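Local coordinates for glycosyl hydrolase, family 31/fibronectin type III domain protein (Clostridium perfringens, PDB 4LKS) that probably binds galactose-containing glycans through a family 32 carbohydrate-binding module, a calcium-bearing beta-sandwich that here holds beta-D-galactopyranose, at residues S65-L70 and L101-W106; N77-L82 and Q139-T144; Y95-S100 and N129-N134. All coordinates share one frame; numbering follows the deposited sequence.

After strand 26-31, the chain lays down strand 64-70, then strand 73-82, then strand 95-100, and turns through loop 101-106, which comes back to strand 64-70 and closes contact 1. After strand 107-113, strand 129-138 packs against 95-100 in contact 3, and strand 140-148 against 77-82 in contact 2, so contact 3 falls wholly within the span that contact 2 closes, while contact 1 crosses both. Contacts 2 and 3 join the two sheets of the sandwich and merge in one core, with Ile79 and Ile131 paired through their backbones. Contact 1 lies on the outer side of the five-stranded sheet, reaching from strand 64-70 to that loop.

Contact 1. Residues S65-L70 and L101-W106; sequences SITIKL and LDNENW
Strand 65-70 runs extended past the irregular turn 101-106, with Thr67 facing Asn103 and Trp106 and no hydrogen bond joining the two segments. Its methyl does the direct touching: with CG2 set anti to the backbone N, Thr67 CG2 lies 3.7 Å from Asn103 OD1 and 3.9 Å from Trp106 CH2, arriving at the edge of the indole near its plane. The other branch is polar, and one water links Thr67 OG1, at 2.8 Å, to Asn103 OD1, to which it donates. Threonine suits this place because a single beta-branched residue offers a methyl to the ring and a hydroxyl to the water. In the antiparallel five-stranded sheet of this F5/8 type C (discoidin-like) fold, 101-106 connects strands 95-100 and 107-113, and strand 140-148 runs between 95-100 and 64-70. Arg142 of that intervening strand also touches Thr67 and makes a cation-pi contact with Trp106. Asp102 OD1 shapes the turn, accepting from Glu104 N at 2.9 Å, above the carboxylate plane, as an Asx turn, and from Asn105 N at 2.8 Å, on the syn side, as an Asx motif. Asn103, with positive phi (61°), takes a backbone shape that asparagine tolerates well.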
loop_
_atom_site.group_PDB
_atom_site.type_symbol
_atom_site.label_atom_id
_atom_site.label_comp_id
_atom_site.label_asym_id
_atom_site.label_seq_id
_atom_site.Cartn_x
_atom_site.Cartn_y
_atom_site.Cartn_z
ATOM N N SER A 65 -7.522 -5.593 0.071
ATOM C CA SER A 65 -6.094 -5.775 0.245
ATOM C C SER A 65 -5.398 -6.007 -1.086
ATOM O O SER A 65 -6.027 -6.323 -2.122
ATOM C CB SER A 65 -5.809 -6.926 1.214
ATOM O OG SER A 65 -6.037 -8.169 0.585
ATOM N N ILE A 66 -4.091 -5.821 -1.053
ATOM C CA ILE A 66 -3.243 -6.076 -2.202
ATOM C C ILE A 66 -2.023 -6.842 -1.695
ATOM O O ILE A 66 -1.478 -6.519 -0.637
ATOM C CB ILE A 66 -2.850 -4.763 -2.933
ATOM C CG1 ILE A 66 -1.969 -5.071 -4.142
ATOM C CG2 ILE A 66 -2.169 -3.760 -1.983
ATOM C CD1 ILE A 66 -1.772 -3.877 -5.059
ATOM N N THR A 67 -1.607 -7.865 -2.434
ATOM C CA THR A 67 -0.442 -8.658 -2.051
ATOM C C THR A 67 0.692 -8.446 -3.044
ATOM O O THR A 67 0.511 -8.616 -4.260
ATOM C CB THR A 67 -0.750 -10.154 -1.989
ATOM O OG1 THR A 67 -1.771 -10.389 -1.013
ATOM C CG2 THR A 67 0.513 -10.940 -1.614
ATOM N N ILE A 68 1.845 -8.044 -2.514
ATOM C CA ILE A 68 3.065 -7.851 -3.287
ATOM C C ILE A 68 4.031 -8.999 -3.024
ATOM O O ILE A 68 4.320 -9.343 -1.861
ATOM C CB ILE A 68 3.768 -6.534 -2.904
ATOM C CG1 ILE A 68 2.793 -5.345 -2.954
ATOM C CG2 ILE A 68 5.024 -6.308 -3.779
ATOM C CD1 ILE A 68 1.979 -5.195 -4.253
ATOM N N LYS A 69 4.519 -9.598 -4.109
ATOM C CA LYS A 69 5.543 -10.630 -4.053
ATOM C C LYS A 69 6.882 -10.007 -4.415
ATOM O O LYS A 69 6.969 -9.272 -5.395
ATOM C CB LYS A 69 5.213 -11.733 -5.066
ATOM C CG LYS A 69 6.266 -12.824 -5.159
ATOM C CD LYS A 69 5.942 -13.780 -6.299
ATOM C CE LYS A 69 7.035 -14.810 -6.460
ATOM N NZ LYS A 69 6.669 -15.824 -7.498
ATOM N N LEU A 70 7.916 -10.302 -3.630
ATOM C CA LEU A 70 9.270 -9.807 -3.900
ATOM C C LEU A 70 10.047 -10.910 -4.623
ATOM O O LEU A 70 9.656 -12.082 -4.576
ATOM C CB LEU A 70 9.958 -9.378 -2.593
ATOM C CG LEU A 70 9.237 -8.196 -1.921
ATOM C CD1 LEU A 70 8.281 -8.675 -0.856
ATOM C CD2 LEU A 70 10.233 -7.200 -1.332
ATOM N N LEU A 101 6.300 -16.023 3.987
ATOM C CA LEU A 101 7.314 -16.602 3.130
ATOM C C LEU A 101 6.700 -17.390 1.986
ATOM O O LEU A 101 7.402 -17.729 1.028
ATOM C CB LEU A 101 8.225 -17.509 3.956
ATOM C CG LEU A 101 9.036 -16.774 5.023
ATOM C CD1 LEU A 101 9.600 -17.744 6.047
ATOM C CD2 LEU A 101 10.157 -15.976 4.379
ATOM N N ASP A 102 5.395 -17.661 2.062
ATOM C CA ASP A 102 4.774 -18.619 1.132
ATOM C C ASP A 102 3.406 -18.225 0.568
ATOM O O ASP A 102 2.759 -19.034 -0.113
ATOM C CB ASP A 102 4.653 -19.985 1.813
ATOM C CG ASP A 102 3.729 -19.957 3.018
ATOM O OD1 ASP A 102 3.201 -18.874 3.379
ATOM O OD2 ASP A 102 3.530 -21.035 3.618
ATOM N N ASN A 103 2.963 -16.996 0.843
ATOM C CA ASN A 103 1.645 -16.516 0.404
ATOM C C ASN A 103 0.493 -17.347 0.986
ATOM O O ASN A 103 -0.615 -17.346 0.452
ATOM C CB ASN A 103 1.558 -16.464 -1.133
ATOM C CG ASN A 103 0.401 -15.622 -1.641
ATOM O OD1 ASN A 103 0.076 -14.580 -1.073
ATOM N ND2 ASN A 103 -0.236 -16.078 -2.721
ATOM N N GLU A 104 0.753 -18.058 2.078
ATOM C CA GLU A 104 -0.280 -18.892 2.693
ATOM C C GLU A 104 -0.341 -18.718 4.201
ATOM O O GLU A 104 -1.426 -18.699 4.790
ATOM C CB GLU A 104 -0.038 -20.368 2.367
ATOM C CG GLU A 104 -0.218 -20.744 0.902
ATOM C CD GLU A 104 0.127 -22.201 0.626
ATOM O OE1 GLU A 104 0.440 -22.529 -0.537
ATOM O OE2 GLU A 104 0.085 -23.015 1.572
ATOM N N ASN A 105 0.824 -18.622 4.831
ATOM C CA ASN A 105 0.897 -18.542 6.282
ATOM C C ASN A 105 1.463 -17.213 6.751
ATOM O O ASN A 105 2.676 -16.991 6.761
ATOM C CB ASN A 105 1.689 -19.721 6.835
ATOM C CG ASN A 105 1.049 -21.052 6.492
ATOM O OD1 ASN A 105 0.007 -21.418 7.047
ATOM N ND2 ASN A 105 1.654 -21.775 5.557
ATOM N N TRP A 106 0.553 -16.337 7.152
ATOM C CA TRP A 106 0.858 -14.945 7.405
ATOM C C TRP A 106 1.169 -14.621 8.856
ATOM O O TRP A 106 0.584 -15.179 9.789
ATOM C CB TRP A 106 -0.328 -14.082 6.966
ATOM C CG TRP A 106 -0.678 -14.253 5.526
ATOM C CD1 TRP A 106 -1.604 -15.110 4.998
ATOM C CD2 TRP A 106 -0.105 -13.557 4.413
ATOM N NE1 TRP A 106 -1.640 -14.989 3.637
ATOM C CE2 TRP A 106 -0.726 -14.042 3.249
ATOM C CE3 TRP A 106 0.882 -12.570 4.289
ATOM C CZ2 TRP A 106 -0.395 -13.576 1.975
ATOM C CZ3 TRP A 106 1.205 -12.109 3.029
ATOM C CH2 TRP A 106 0.570 -12.608 1.892
HETATM O O HOH W 1 -2.226 -13.107 -1.574
#

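Contact 2. Residues N77-L82 and Q139-T144; sequences NQIDYL and QYLRFT
Ile79 meets Leu141 and Phe143 with its two branches, on strands whose axes approach to 11.2 Å at 45°, the two strands belonging to the opposed sheets of the beta-sandwich. From CB, which points at the opposite strand, the side chain of Ile79 forks. The short branch ends in CG2, and Ile79 CG2 rests 3.9 Å from Leu141 CD1. The longer branch leaves through CG1, placed between the backbone N and the carbonyl carbon (chi1 64°), and extends to CD1, where Ile79 CD1 comes 3.9 Å from Phe143 CD1, obliquely to that ring. A beta-branched residue thus serves two neighbours one strand repeat apart. Two residues on, Tyr81 CD1 lies 3.9 Å from Phe143 CZ; the ring planes are near parallel, but their centroids stand 5.8 Å apart, so the rings hardly overlap. Tyrosine suits this end of the core because its ring can stay among apolar groups while Tyr81 OH bonds to Ser158 O and Val92 N. Ile97 of strand 95-100 touches both Ile79 and Leu141. With no hydrogen bond joining the two segments, their cohesion probably rests on dispersion and the exclusion of water.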
loop_
_atom_site.group_PDB
_atom_site.type_symbol
_atom_site.label_atom_id
_atom_site.label_comp_id
_atom_site.label_asym_id
_atom_site.label_seq_id
_atom_site.Cartn_x
_atom_site.Cartn_y
_atom_site.Cartn_z
ATOM N N ASN A 77 11.906 -3.738 6.810
ATOM C CA ASN A 77 11.523 -2.981 8.011
ATOM C C ASN A 77 10.834 -1.641 7.776
ATOM O O ASN A 77 10.619 -0.867 8.711
ATOM C CB ASN A 77 12.691 -2.826 8.990
ATOM C CG ASN A 77 13.867 -2.102 8.388
ATOM O OD1 ASN A 77 13.730 -1.369 7.416
ATOM N ND2 ASN A 77 15.044 -2.304 8.974
ATOM N N GLN A 78 10.461 -1.377 6.529
ATOM C CA GLN A 78 9.679 -0.192 6.233
ATOM C C GLN A 78 8.996 -0.348 4.890
ATOM O O GLN A 78 9.552 -0.981 3.982
ATOM C CB GLN A 78 10.576 1.056 6.234
ATOM C CG GLN A 78 9.836 2.370 6.045
ATOM C CD GLN A 78 10.760 3.564 6.096
ATOM O OE1 GLN A 78 11.653 3.623 6.940
ATOM N NE2 GLN A 78 10.536 4.536 5.209
ATOM N N ILE A 79 7.798 0.216 4.755
ATOM C CA ILE A 79 7.251 0.493 3.431
ATOM C C ILE A 79 6.794 1.935 3.417
ATOM O O ILE A 79 6.494 2.478 4.472
ATOM C CB ILE A 79 6.077 -0.431 3.019
ATOM C CG1 ILE A 79 4.869 -0.236 3.935
ATOM C CG2 ILE A 79 6.533 -1.891 2.989
ATOM C CD1 ILE A 79 3.607 -0.919 3.422
ATOM N N ASP A 80 6.788 2.564 2.244
ATOM C CA ASP A 80 6.137 3.865 2.074
ATOM C C ASP A 80 4.864 3.692 1.274
ATOM O O ASP A 80 4.837 2.974 0.264
ATOM C CB ASP A 80 7.011 4.873 1.313
ATOM C CG ASP A 80 8.290 5.238 2.032
ATOM O OD1 ASP A 80 8.427 5.014 3.252
ATOM O OD2 ASP A 80 9.184 5.772 1.334
ATOM N N TYR A 81 3.810 4.368 1.706
ATOM C CA TYR A 81 2.567 4.413 0.955
ATOM C C TYR A 81 2.474 5.767 0.246
ATOM O O TYR A 81 2.542 6.807 0.894
ATOM C CB TYR A 81 1.379 4.217 1.907
ATOM C CG TYR A 81 0.028 4.514 1.289
ATOM C CD1 TYR A 81 -0.617 3.574 0.485
ATOM C CD2 TYR A 81 -0.594 5.743 1.489
ATOM C CE1 TYR A 81 -1.860 3.844 -0.083
ATOM C CE2 TYR A 81 -1.843 6.024 0.925
ATOM C CZ TYR A 81 -2.461 5.071 0.139
ATOM O OH TYR A 81 -3.683 5.352 -0.417
ATOM N N LEU A 82 2.333 5.754 -1.077
ATOM C CA LEU A 82 2.149 6.989 -1.843
ATOM C C LEU A 82 0.702 7.078 -2.286
ATOM O O LEU A 82 0.233 6.245 -3.063
ATOM C CB LEU A 82 3.080 7.037 -3.061
ATOM C CG LEU A 82 2.952 8.304 -3.921
ATOM C CD1 LEU A 82 3.440 9.522 -3.152
ATOM C CD2 LEU A 82 3.715 8.150 -5.240
ATOM N N GLN A 139 8.828 -12.707 1.727
ATOM C CA GLN A 139 8.782 -12.624 0.267
ATOM C C GLN A 139 7.416 -12.119 -0.214
ATOM O O GLN A 139 7.231 -11.790 -1.381
ATOM C CB GLN A 139 9.123 -13.967 -0.390
ATOM C CG GLN A 139 9.210 -13.855 -1.906
ATOM C CD GLN A 139 9.773 -15.082 -2.588
ATOM O OE1 GLN A 139 9.931 -16.139 -1.974
ATOM N NE2 GLN A 139 10.071 -14.948 -3.876
ATOM N N TYR A 140 6.451 -12.062 0.697
ATOM C CA TYR A 140 5.125 -11.539 0.358
ATOM C C TYR A 140 4.689 -10.566 1.432
ATOM O O TYR A 140 4.901 -10.806 2.630
ATOM C CB TYR A 140 4.094 -12.678 0.266
ATOM C CG TYR A 140 4.475 -13.762 -0.709
ATOM C CD1 TYR A 140 5.343 -14.789 -0.331
ATOM C CD2 TYR A 140 3.969 -13.763 -2.000
ATOM C CE1 TYR A 140 5.703 -15.783 -1.225
ATOM C CE2 TYR A 140 4.322 -14.747 -2.897
ATOM C CZ TYR A 140 5.187 -15.752 -2.502
ATOM O OH TYR A 140 5.535 -16.729 -3.408
ATOM N N LEU A 141 4.058 -9.474 1.011
ATOM C CA LEU A 141 3.478 -8.529 1.948
ATOM C C LEU A 141 2.057 -8.235 1.503
ATOM O O LEU A 141 1.829 -7.864 0.359
ATOM C CB LEU A 141 4.319 -7.236 2.014
ATOM C CG LEU A 141 3.860 -6.190 3.044
ATOM C CD1 LEU A 141 5.046 -5.444 3.694
ATOM C CD2 LEU A 141 2.862 -5.200 2.436
ATOM N N ARG A 142 1.114 -8.411 2.418
ATOM C CA ARG A 142 -0.279 -8.072 2.178
ATOM C C ARG A 142 -0.627 -6.781 2.915
ATOM O O ARG A 142 -0.510 -6.682 4.142
ATOM C CB ARG A 142 -1.197 -9.221 2.601
ATOM C CG ARG A 142 -2.677 -8.953 2.320
ATOM C CD ARG A 142 -3.499 -10.234 2.273
ATOM N NE ARG A 142 -3.575 -10.908 3.573
ATOM C CZ ARG A 142 -3.968 -12.172 3.732
ATOM N NH1 ARG A 142 -4.311 -12.901 2.678
ATOM N NH2 ARG A 142 -4.018 -12.706 4.947
ATOM N N PHE A 143 -1.041 -5.791 2.130
ATOM C CA PHE A 143 -1.387 -4.463 2.626
ATOM C C PHE A 143 -2.901 -4.313 2.552
ATOM O O PHE A 143 -3.483 -4.390 1.466
ATOM C CB PHE A 143 -0.686 -3.401 1.768
ATOM C CG PHE A 143 -0.963 -1.977 2.190
ATOM C CD1 PHE A 143 -0.261 -1.393 3.233
ATOM C CD2 PHE A 143 -1.921 -1.218 1.533
ATOM C CE1 PHE A 143 -0.518 -0.071 3.622
ATOM C CE2 PHE A 143 -2.174 0.096 1.913
ATOM C CZ PHE A 143 -1.468 0.669 2.949
ATOM N N THR A 144 -3.537 -4.124 3.706
ATOM C CA THR A 144 -4.994 -4.067 3.800
ATOM C C THR A 144 -5.436 -2.671 4.161
ATOM O O THR A 144 -4.918 -2.084 5.094
ATOM C CB THR A 144 -5.505 -5.035 4.872
ATOM O OG1 THR A 144 -5.110 -6.364 4.521
ATOM C CG2 THR A 144 -7.031 -4.963 4.977
#

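Contact 3. Residues Y95-S100 and N129-N134; sequences YKIETS and NPIRFN
Ile131 presents both its branches to Tyr95 because CG1 stands beside the backbone N (chi1 -61°) and CG2 anti to it, while the ring of Tyr95 swings out from a position between its own N and carbonyl carbon (chi1 62°). Ile131 CD1 sits over one face of the ring as a CH-pi contact, 3.8 Å from the Tyr95 centroid and 15° off the ring normal. The other branch reaches the hydroxyl end of the ring, with Ile131 CG2 3.7 Å from Tyr95 CZ and 3.3 Å from Tyr95 OH. This is the core between the two sheets of the beta-sandwich: strand 95-100 belongs to the five-stranded one, and strand 129-138 borders the four-stranded one. Ile97 slides past Ile131 in the opposite sense, bringing Ile97 CD1 to 3.5 Å from Ile131 CG2. The same methyl lies 4.1 Å from Phe133 CD2, meeting that ring obliquely, while the two side chains cross at about a right angle. Both contacts are provisional, since Ile97 is modelled in two conformers. Beta-branched isoleucine offers two separate apolar branches, and the aromatic rings give flat surfaces for them to pack on. From strand 107-113, Arg110 touches Tyr95 and Ile131, and Val109 touches Phe133.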
loop_
_atom_site.group_PDB
_atom_site.type_symbol
_atom_site.label_atom_id
_atom_site.label_comp_id
_atom_site.label_asym_id
_atom_site.label_seq_id
_atom_site.Cartn_x
_atom_site.Cartn_y
_atom_site.Cartn_z
ATOM N N TYR A 95 -4.630 1.039 8.067
ATOM C CA TYR A 95 -4.093 -0.096 7.322
ATOM C C TYR A 95 -3.677 -1.240 8.248
ATOM O O TYR A 95 -3.522 -1.070 9.475
ATOM C CB TYR A 95 -2.878 0.343 6.472
ATOM C CG TYR A 95 -1.763 0.856 7.358
ATOM C CD1 TYR A 95 -0.861 -0.027 7.950
ATOM C CD2 TYR A 95 -1.646 2.203 7.658
ATOM C CE1 TYR A 95 0.129 0.420 8.813
ATOM C CE2 TYR A 95 -0.647 2.667 8.524
ATOM C CZ TYR A 95 0.235 1.761 9.092
ATOM O OH TYR A 95 1.223 2.178 9.961
ATOM N N LYS A 96 -3.469 -2.394 7.630
ATOM C CA LYS A 96 -2.851 -3.539 8.280
ATOM C C LYS A 96 -1.770 -4.070 7.349
ATOM O O LYS A 96 -1.910 -4.025 6.113
ATOM C CB LYS A 96 -3.890 -4.630 8.591
ATOM C CG LYS A 96 -3.292 -5.894 9.216
ATOM C CD LYS A 96 -4.371 -6.848 9.712
ATOM C CE LYS A 96 -5.139 -7.479 8.572
ATOM N NZ LYS A 96 -6.082 -8.513 9.123
ATOM N N ILE A 97 -0.677 -4.530 7.955
ATOM C CA ILE A 97 0.403 -5.163 7.214
ATOM C C ILE A 97 0.586 -6.589 7.710
ATOM O O ILE A 97 0.690 -6.838 8.919
ATOM C CB ILE A 97 1.725 -4.404 7.385
ATOM C CG1 ILE A 97 1.632 -3.038 6.709
ATOM C CG2 ILE A 97 2.881 -5.208 6.779
ATOM C CD1 ILE A 97 2.754 -2.108 7.057
ATOM N N GLU A 98 0.618 -7.529 6.768
ATOM C CA GLU A 98 0.924 -8.929 7.070
ATOM C C GLU A 98 2.052 -9.347 6.143
ATOM O O GLU A 98 2.154 -8.837 5.035
ATOM C CB GLU A 98 -0.277 -9.822 6.772
ATOM C CG GLU A 98 -1.470 -9.608 7.657
ATOM C CD GLU A 98 -2.703 -10.235 7.044
ATOM O OE1 GLU A 98 -3.297 -9.616 6.130
ATOM O OE2 GLU A 98 -3.045 -11.370 7.426
ATOM N N THR A 99 2.889 -10.283 6.576
ATOM C CA THR A 99 3.923 -10.798 5.684
ATOM C C THR A 99 3.942 -12.310 5.713
ATOM O O THR A 99 3.442 -12.933 6.651
ATOM C CB THR A 99 5.335 -10.268 6.019
ATOM O OG1 THR A 99 5.676 -10.602 7.365
ATOM C CG2 THR A 99 5.417 -8.756 5.842
ATOM N N SER A 100 4.542 -12.903 4.692
ATOM C CA SER A 100 4.714 -14.351 4.681
ATOM C C SER A 100 5.881 -14.772 3.814
ATOM O O SER A 100 6.400 -13.979 3.016
ATOM C CB SER A 100 3.432 -15.048 4.226
ATOM O OG SER A 100 3.188 -14.808 2.864
ATOM N N ASN A 129 4.265 8.367 2.528
ATOM C CA ASN A 129 3.949 8.196 3.945
ATOM C C ASN A 129 4.692 6.963 4.470
ATOM O O ASN A 129 4.336 5.837 4.133
ATOM C CB ASN A 129 2.434 7.973 4.127
ATOM C CG ASN A 129 1.611 9.254 4.041
ATOM O OD1 ASN A 129 1.014 9.685 5.046
ATOM N ND2 ASN A 129 1.542 9.852 2.853
ATOM N N PRO A 130 5.741 7.158 5.281
ATOM C CA PRO A 130 6.501 6.002 5.764
ATOM C C PRO A 130 5.790 5.224 6.863
ATOM O O PRO A 130 5.119 5.795 7.725
ATOM C CB PRO A 130 7.796 6.622 6.307
ATOM C CG PRO A 130 7.426 8.029 6.626
ATOM C CD PRO A 130 6.408 8.432 5.604
ATOM N N ILE A 131 5.944 3.913 6.800
ATOM C CA ILE A 131 5.396 2.969 7.773
ATOM C C ILE A 131 6.518 2.022 8.182
ATOM O O ILE A 131 6.956 1.197 7.377
ATOM C CB ILE A 131 4.227 2.160 7.157
ATOM C CG1 ILE A 131 3.080 3.093 6.740
ATOM C CG2 ILE A 131 3.736 1.096 8.142
ATOM C CD1 ILE A 131 2.023 2.426 5.890
ATOM N N ARG A 132 6.994 2.147 9.422
ATOM C CA ARG A 132 8.079 1.294 9.901
ATOM C C ARG A 132 7.536 0.109 10.679
ATOM O O ARG A 132 6.432 0.144 11.224
ATOM C CB ARG A 132 9.074 2.087 10.760
ATOM C CG ARG A 132 8.527 2.530 12.103
ATOM C CD ARG A 132 9.486 3.481 12.824
ATOM N NE ARG A 132 10.670 2.803 13.348
ATOM C CZ ARG A 132 10.767 2.314 14.583
ATOM N NH1 ARG A 132 9.747 2.426 15.429
ATOM N NH2 ARG A 132 11.887 1.717 14.979
ATOM N N PHE A 133 8.330 -0.953 10.720
ATOM C CA PHE A 133 7.988 -2.113 11.528
ATOM C C PHE A 133 9.236 -2.919 11.862
ATOM O O PHE A 133 10.274 -2.788 11.197
ATOM C CB PHE A 133 6.919 -2.973 10.831
ATOM C CG PHE A 133 7.193 -3.237 9.374
ATOM C CD1 PHE A 133 7.991 -4.305 8.986
ATOM C CD2 PHE A 133 6.628 -2.436 8.390
ATOM C CE1 PHE A 133 8.233 -4.567 7.640
ATOM C CE2 PHE A 133 6.868 -2.679 7.042
ATOM C CZ PHE A 133 7.674 -3.750 6.664
ATOM N N ASN A 134 9.143 -3.728 12.911
ATOM C CA ASN A 134 10.274 -4.531 13.338
ATOM C C ASN A 134 10.675 -5.484 12.234
ATOM O O ASN A 134 9.824 -6.120 11.608
ATOM C CB ASN A 134 9.967 -5.272 14.636
ATOM C CG ASN A 134 9.923 -4.339 15.828
ATOM O OD1 ASN A 134 10.228 -3.148 15.706
ATOM N ND2 ASN A 134 9.549 -4.872 16.987
#